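Local structure of UlvanLyase-PL25 (Pseudoalteromonas sp. PLSV, 5UAS) at residues S220-A225 against D238-W243; H259-M264 against T304-T309. The protein cleaves ulvan, the sulfated rhamnose- and uronic acid-containing cell-wall polysaccharide of green seaweeds, as a polysaccharide lyase of family PL25 with a beta-propeller fold. All coordinates share one frame; numbering follows the deposited sequence.

Contact 1. Residues S220-A225 against D238-W243; sequences SWYAWA and DYHVCW. With ZN (zinc ion), chain E; BDP (beta-D-glucopyranuronic acid), chain C.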
# COMPACT_ATOMS: atom_id res chain seq x y z
N SER A 220 -4.25 6.98 -16.54
CA SER A 220 -4.55 6.18 -15.36
C SER A 220 -3.38 6.29 -14.39
O SER A 220 -2.24 6.57 -14.79
CB SER A 220 -4.82 4.72 -15.75
OG SER A 220 -5.24 3.91 -14.67
N TRP A 221 -3.65 6.02 -13.11
CA TRP A 221 -2.67 6.34 -12.08
C TRP A 221 -2.66 5.31 -10.97
O TRP A 221 -3.65 4.63 -10.71
CB TRP A 221 -2.96 7.69 -11.42
CG TRP A 221 -3.04 8.83 -12.36
CD1 TRP A 221 -4.18 9.39 -12.87
CD2 TRP A 221 -1.95 9.62 -12.86
NE1 TRP A 221 -3.87 10.45 -13.68
CE2 TRP A 221 -2.51 10.61 -13.70
CE3 TRP A 221 -0.56 9.57 -12.71
CZ2 TRP A 221 -1.72 11.56 -14.38
CZ3 TRP A 221 0.22 10.50 -13.38
CH2 TRP A 221 -0.37 11.50 -14.21
N TYR A 222 -1.54 5.29 -10.26
CA TYR A 222 -1.45 4.57 -8.99
C TYR A 222 -0.72 5.46 -8.00
O TYR A 222 0.43 5.82 -8.24
CB TYR A 222 -0.74 3.21 -9.16
CG TYR A 222 -1.49 2.22 -10.03
CD1 TYR A 222 -1.26 2.16 -11.39
CD2 TYR A 222 -2.40 1.33 -9.48
CE1 TYR A 222 -1.95 1.25 -12.20
CE2 TYR A 222 -3.10 0.41 -10.28
CZ TYR A 222 -2.87 0.38 -11.64
OH TYR A 222 -3.54 -0.50 -12.48
N ALA A 223 -1.35 5.77 -6.87
CA ALA A 223 -0.79 6.68 -5.88
C ALA A 223 -0.55 5.95 -4.56
O ALA A 223 -1.18 4.94 -4.26
CB ALA A 223 -1.75 7.86 -5.64
N TRP A 224 0.38 6.48 -3.77
CA TRP A 224 0.62 6.09 -2.40
C TRP A 224 0.62 7.38 -1.60
O TRP A 224 1.44 8.28 -1.86
CB TRP A 224 1.97 5.37 -2.26
CG TRP A 224 2.19 4.61 -0.95
CD1 TRP A 224 1.94 3.28 -0.71
CD2 TRP A 224 2.71 5.14 0.27
NE1 TRP A 224 2.27 2.96 0.58
CE2 TRP A 224 2.74 4.09 1.21
CE3 TRP A 224 3.15 6.40 0.66
CZ2 TRP A 224 3.21 4.26 2.49
CZ3 TRP A 224 3.61 6.57 1.96
CH2 TRP A 224 3.64 5.50 2.85
N ALA A 225 -0.31 7.51 -0.66
CA ALA A 225 -0.39 8.68 0.19
C ALA A 225 0.03 8.32 1.61
O ALA A 225 -0.33 7.26 2.12
CB ALA A 225 -1.82 9.25 0.18
N ASP A 238 2.76 6.65 -9.83
CA ASP A 238 3.24 6.40 -11.18
C ASP A 238 2.06 6.44 -12.14
O ASP A 238 0.90 6.48 -11.74
CB ASP A 238 4.09 5.10 -11.31
CG ASP A 238 3.34 3.82 -10.97
OD1 ASP A 238 2.38 3.86 -10.18
OD2 ASP A 238 3.79 2.74 -11.47
N TYR A 239 2.38 6.50 -13.44
CA TYR A 239 1.38 6.65 -14.48
C TYR A 239 1.15 5.33 -15.20
O TYR A 239 2.09 4.64 -15.58
CB TYR A 239 1.84 7.72 -15.49
CG TYR A 239 0.93 7.87 -16.69
CD1 TYR A 239 -0.26 8.57 -16.60
CD2 TYR A 239 1.29 7.32 -17.93
CE1 TYR A 239 -1.08 8.71 -17.70
CE2 TYR A 239 0.47 7.47 -19.04
CZ TYR A 239 -0.71 8.16 -18.91
OH TYR A 239 -1.52 8.29 -20.02
N HIS A 240 -0.12 5.01 -15.45
CA HIS A 240 -0.51 3.81 -16.17
C HIS A 240 -1.00 4.21 -17.56
O HIS A 240 -1.96 4.98 -17.69
CB HIS A 240 -1.59 3.04 -15.39
CG HIS A 240 -2.26 1.94 -16.16
ND1 HIS A 240 -1.55 0.99 -16.88
CD2 HIS A 240 -3.57 1.61 -16.29
CE1 HIS A 240 -2.40 0.14 -17.44
NE2 HIS A 240 -3.63 0.49 -17.09
N VAL A 241 -0.33 3.72 -18.59
CA VAL A 241 -0.80 3.87 -19.96
C VAL A 241 -1.88 2.81 -20.16
O VAL A 241 -1.58 1.63 -20.36
CB VAL A 241 0.33 3.73 -20.99
CG1 VAL A 241 -0.16 4.16 -22.37
CG2 VAL A 241 1.56 4.51 -20.55
N CYS A 242 -3.15 3.23 -20.09
CA CYS A 242 -4.25 2.27 -20.11
C CYS A 242 -4.74 2.12 -21.55
O CYS A 242 -5.65 2.82 -22.01
CB CYS A 242 -5.37 2.71 -19.17
SG CYS A 242 -6.56 1.38 -18.80
N TRP A 243 -4.12 1.18 -22.26
CA TRP A 243 -4.37 1.01 -23.69
C TRP A 243 -5.76 0.44 -23.95
O TRP A 243 -6.22 -0.47 -23.25
CB TRP A 243 -3.33 0.06 -24.31
CG TRP A 243 -1.95 0.63 -24.44
CD1 TRP A 243 -0.86 0.33 -23.66
CD2 TRP A 243 -1.50 1.58 -25.42
NE1 TRP A 243 0.23 1.05 -24.10
CE2 TRP A 243 -0.14 1.82 -25.17
CE3 TRP A 243 -2.13 2.25 -26.48
CZ2 TRP A 243 0.62 2.70 -25.95
CZ3 TRP A 243 -1.37 3.13 -27.25
CH2 TRP A 243 -0.02 3.35 -26.98
ZN ZN E . -5.47 -0.21 -17.70
C1 BDP C . -6.15 -5.85 -12.24
C2 BDP C . -4.69 -6.18 -12.60
C3 BDP C . -3.90 -4.93 -12.37
C4 BDP C . -4.05 -4.42 -10.99
C5 BDP C . -5.47 -4.20 -10.66
C6 BDP C . -6.11 -2.80 -10.98
O2 BDP C . -4.24 -7.27 -11.77
O3 BDP C . -4.13 -3.94 -13.38
O4 BDP C . -3.34 -5.03 -9.90
O5 BDP C . -6.33 -5.27 -10.92
O6A BDP C . -5.40 -1.81 -11.16
O6B BDP C . -7.35 -2.69 -11.00
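S220 and H240 form an antiparallel hydrogen-bonded pair in the beta hairpin of strands 217-227 and 232-243. H240 N approaches S220 O at 2.7 Å from above the carbonyl plane, whereas the return bond from S220 N to H240 O is weak. With OG anti to its own amide nitrogen (chi1 -175°), the S220 hydroxyl lies in the imidazole plane at the ring edge, 3.3 Å from H240 CD2, and is hydrogen-bonded to H184 O. On the opposite face of the sheet W221 meets Y239 in a non-hydrogen-bonded pair. Their rings make a T-shaped stack with planes at 72°: the tyrosine edge is turned to the indole face, and Y239 CD1 comes within 3.8 Å of W221 CH2. Y222 returns to the S220 face and pairs with D238 through two backbone bonds, Y222 N to D238 O (3.1 Å) and D238 N to Y222 O (2.9 Å). Its ring runs side by side with H240, pointing the same way, and Y222 CE1 rests 3.7 Å from H240 CB. At the far end of this ring, Y222 OH donates to O6A of the glucuronate carboxylate (2.6 Å), an oxygen lying in the ring plane; H119 and R180 also bind this sugar. Beside Y222, H240 NE2 and C242 SG (2.2 Å from the metal) coordinate the zinc ion together with H184 and H254. Held at ND1 by E257 O and at NE2 by zinc, the imidazole is fixed in rotation. The hairpin thus places a structural zinc site beside a substrate-binding tyrosine.

Contact 2. Residues H259-M264 against T304-T309; sequences HDVYFM and TFNGST. With 83Y (3-O-sulfo-alpha-L-rhamnopyranose), chain B.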
# COMPACT_ATOMS: atom_id res chain seq x y z
N HIS A 259 4.72 3.87 -16.09
CA HIS A 259 6.03 4.50 -16.14
C HIS A 259 6.13 5.63 -15.14
O HIS A 259 5.12 6.22 -14.72
CB HIS A 259 6.38 5.09 -17.52
CG HIS A 259 6.25 4.13 -18.65
ND1 HIS A 259 7.17 3.13 -18.90
CD2 HIS A 259 5.31 4.03 -19.63
CE1 HIS A 259 6.80 2.45 -19.97
NE2 HIS A 259 5.68 2.99 -20.44
N ASP A 260 7.39 5.96 -14.81
CA ASP A 260 7.81 7.20 -14.15
C ASP A 260 7.35 7.28 -12.71
O ASP A 260 6.61 6.41 -12.22
CB ASP A 260 7.30 8.42 -14.94
CG ASP A 260 7.79 8.44 -16.38
OD1 ASP A 260 8.89 7.91 -16.67
OD2 ASP A 260 7.08 9.01 -17.21
N VAL A 261 7.77 8.32 -11.98
CA VAL A 261 7.22 8.52 -10.64
C VAL A 261 7.14 10.02 -10.38
O VAL A 261 8.01 10.78 -10.80
CB VAL A 261 8.02 7.73 -9.57
CG1 VAL A 261 9.48 8.20 -9.43
CG2 VAL A 261 7.28 7.74 -8.22
N TYR A 262 6.07 10.43 -9.68
CA TYR A 262 5.72 11.83 -9.42
C TYR A 262 5.56 12.04 -7.93
O TYR A 262 5.42 11.09 -7.17
CB TYR A 262 4.41 12.22 -10.11
CG TYR A 262 4.31 11.93 -11.59
CD1 TYR A 262 4.13 10.64 -12.04
CD2 TYR A 262 4.33 12.96 -12.53
CE1 TYR A 262 4.02 10.36 -13.40
CE2 TYR A 262 4.22 12.69 -13.88
CZ TYR A 262 4.06 11.39 -14.31
OH TYR A 262 3.94 11.12 -15.67
N PHE A 263 5.53 13.31 -7.51
CA PHE A 263 5.36 13.65 -6.10
C PHE A 263 4.57 14.94 -5.96
O PHE A 263 4.80 15.90 -6.70
CB PHE A 263 6.72 13.82 -5.40
CG PHE A 263 6.62 14.26 -3.97
CD1 PHE A 263 6.60 15.60 -3.63
CD2 PHE A 263 6.57 13.31 -2.94
CE1 PHE A 263 6.49 16.00 -2.31
CE2 PHE A 263 6.47 13.71 -1.61
CZ PHE A 263 6.45 15.05 -1.30
N MET A 264 3.64 14.98 -5.00
CA MET A 264 3.05 16.25 -4.59
C MET A 264 2.59 16.17 -3.14
O MET A 264 2.57 15.10 -2.52
CB MET A 264 1.90 16.66 -5.50
CG MET A 264 0.75 15.65 -5.52
SD MET A 264 -0.21 15.99 -7.01
CE MET A 264 -1.60 14.82 -6.82
N THR A 304 6.99 0.42 -14.34
CA THR A 304 7.08 0.71 -12.92
C THR A 304 6.02 -0.04 -12.13
O THR A 304 5.01 -0.50 -12.67
CB THR A 304 6.93 2.22 -12.67
OG1 THR A 304 5.75 2.69 -13.34
CG2 THR A 304 8.14 2.94 -13.22
N PHE A 305 6.27 -0.14 -10.83
CA PHE A 305 5.27 -0.57 -9.86
C PHE A 305 5.52 0.29 -8.64
O PHE A 305 6.64 0.31 -8.13
CB PHE A 305 5.39 -2.08 -9.54
CG PHE A 305 4.33 -2.58 -8.63
CD1 PHE A 305 3.08 -2.90 -9.14
CD2 PHE A 305 4.57 -2.76 -7.28
CE1 PHE A 305 2.06 -3.32 -8.32
CE2 PHE A 305 3.57 -3.22 -6.43
CZ PHE A 305 2.31 -3.53 -6.97
N ASN A 306 4.51 1.05 -8.22
CA ASN A 306 4.76 2.11 -7.25
C ASN A 306 5.18 1.53 -5.89
O ASN A 306 4.84 0.40 -5.53
CB ASN A 306 3.52 3.00 -7.09
CG ASN A 306 3.85 4.34 -6.45
OD1 ASN A 306 4.98 4.80 -6.54
ND2 ASN A 306 2.87 4.95 -5.78
N GLY A 307 5.93 2.34 -5.14
CA GLY A 307 6.34 2.02 -3.79
C GLY A 307 5.71 2.94 -2.77
O GLY A 307 4.49 2.91 -2.58
N SER A 308 6.50 3.77 -2.11
CA SER A 308 6.02 4.61 -1.00
C SER A 308 6.88 5.87 -0.96
O SER A 308 7.85 5.99 -1.71
CB SER A 308 6.10 3.82 0.32
OG SER A 308 7.44 3.47 0.59
N THR A 309 6.55 6.81 -0.08
CA THR A 309 7.35 8.02 -0.00
C THR A 309 7.37 8.48 1.45
O THR A 309 6.39 8.31 2.18
CB THR A 309 6.82 9.13 -0.96
OG1 THR A 309 7.57 10.35 -0.78
CG2 THR A 309 5.32 9.41 -0.69
C1 83Y B . -2.17 -4.40 -9.37
C2 83Y B . -2.01 -4.96 -7.97
C3 83Y B . -1.75 -6.48 -8.01
C4 83Y B . -0.62 -6.87 -8.97
C5 83Y B . -0.82 -6.18 -10.31
C6 83Y B . 0.41 -6.39 -11.19
O1S 83Y B . -1.93 -7.73 -4.46
O2 83Y B . -0.94 -4.31 -7.34
O2S 83Y B . -2.59 -9.05 -6.47
O3 83Y B . -1.45 -6.91 -6.70
O3S 83Y B . -3.73 -7.01 -5.85
O5 83Y B . -1.08 -4.78 -10.19
S 83Y B . -2.45 -7.73 -5.84
O4 83Y B . -0.65 -8.29 -9.23
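T304 packs against the backbone of H259 and D260, and this is the tight end of the contact. Its methyl CG2 lies 3.5 Å from D260 N, while OG1 comes 3.2 Å from H259 N at an angle too poor for a hydrogen bond. The hydroxyl sits between the backbone N and the carbonyl carbon (chi1 52°), which leaves it beside H259 yet able to bond to D238 OD2. Replacing T304 by an alanine would probably leave the D238 carboxylate without its hydroxyl mate and open a gap beside the amide of D260, where CG2 now packs. Beyond T304 the segments, nearly parallel at 21°, draw apart, from 5.1 Å between H259 CA and T304 CA to 7.7 Å between V261 CA and N306 CA, and share no backbone hydrogen bonds. The side chains of V261 and N306 cross at about a right angle and barely meet, CG2 of V261 lying 4.1 Å from OD1 of N306. Farther along, F263 brings the edge of its ring to T309, with CE2 3.6 Å from OG1; T309 OG1 is itself bonded to H318 O. Between these points G307 and S308 form a classic beta bulge against strand 317-324. The partly exposed side of the contact includes F305, which points away from 259-264 and presents its ring edge to the sulfated rhamnose, CE1 lying 3.3 Å from O2 of the sugar. Strand 303-311 begins a separate four-stranded sheet, making the contact a seam between propeller sheets. With D260 O buried without a partner, this seam relies on side-chain packing and a polar link to a third strand, 232-243.

Contacts 1 and 2 lie with their centres about 9 Å apart, and strand 232-243 connects them. It pairs with strand 217-227 in contact 1 and with strand 258-267 of contact 2, where Y239 O and H259 N lie 2.8 Å apart, a probable hydrogen bond. From the same strand D238 OD2 reaches across to T304 OG1 (2.7 Å), tying the zinc-bearing sheet to the next one, while W224 CD1 packs 3.2 Å from G307 O. Both contacts border the ulvan pocket: Y222 of contact 1 holds the glucuronate, and F305 of contact 2 flanks the sulfated rhamnose linked to that glucuronate's O4.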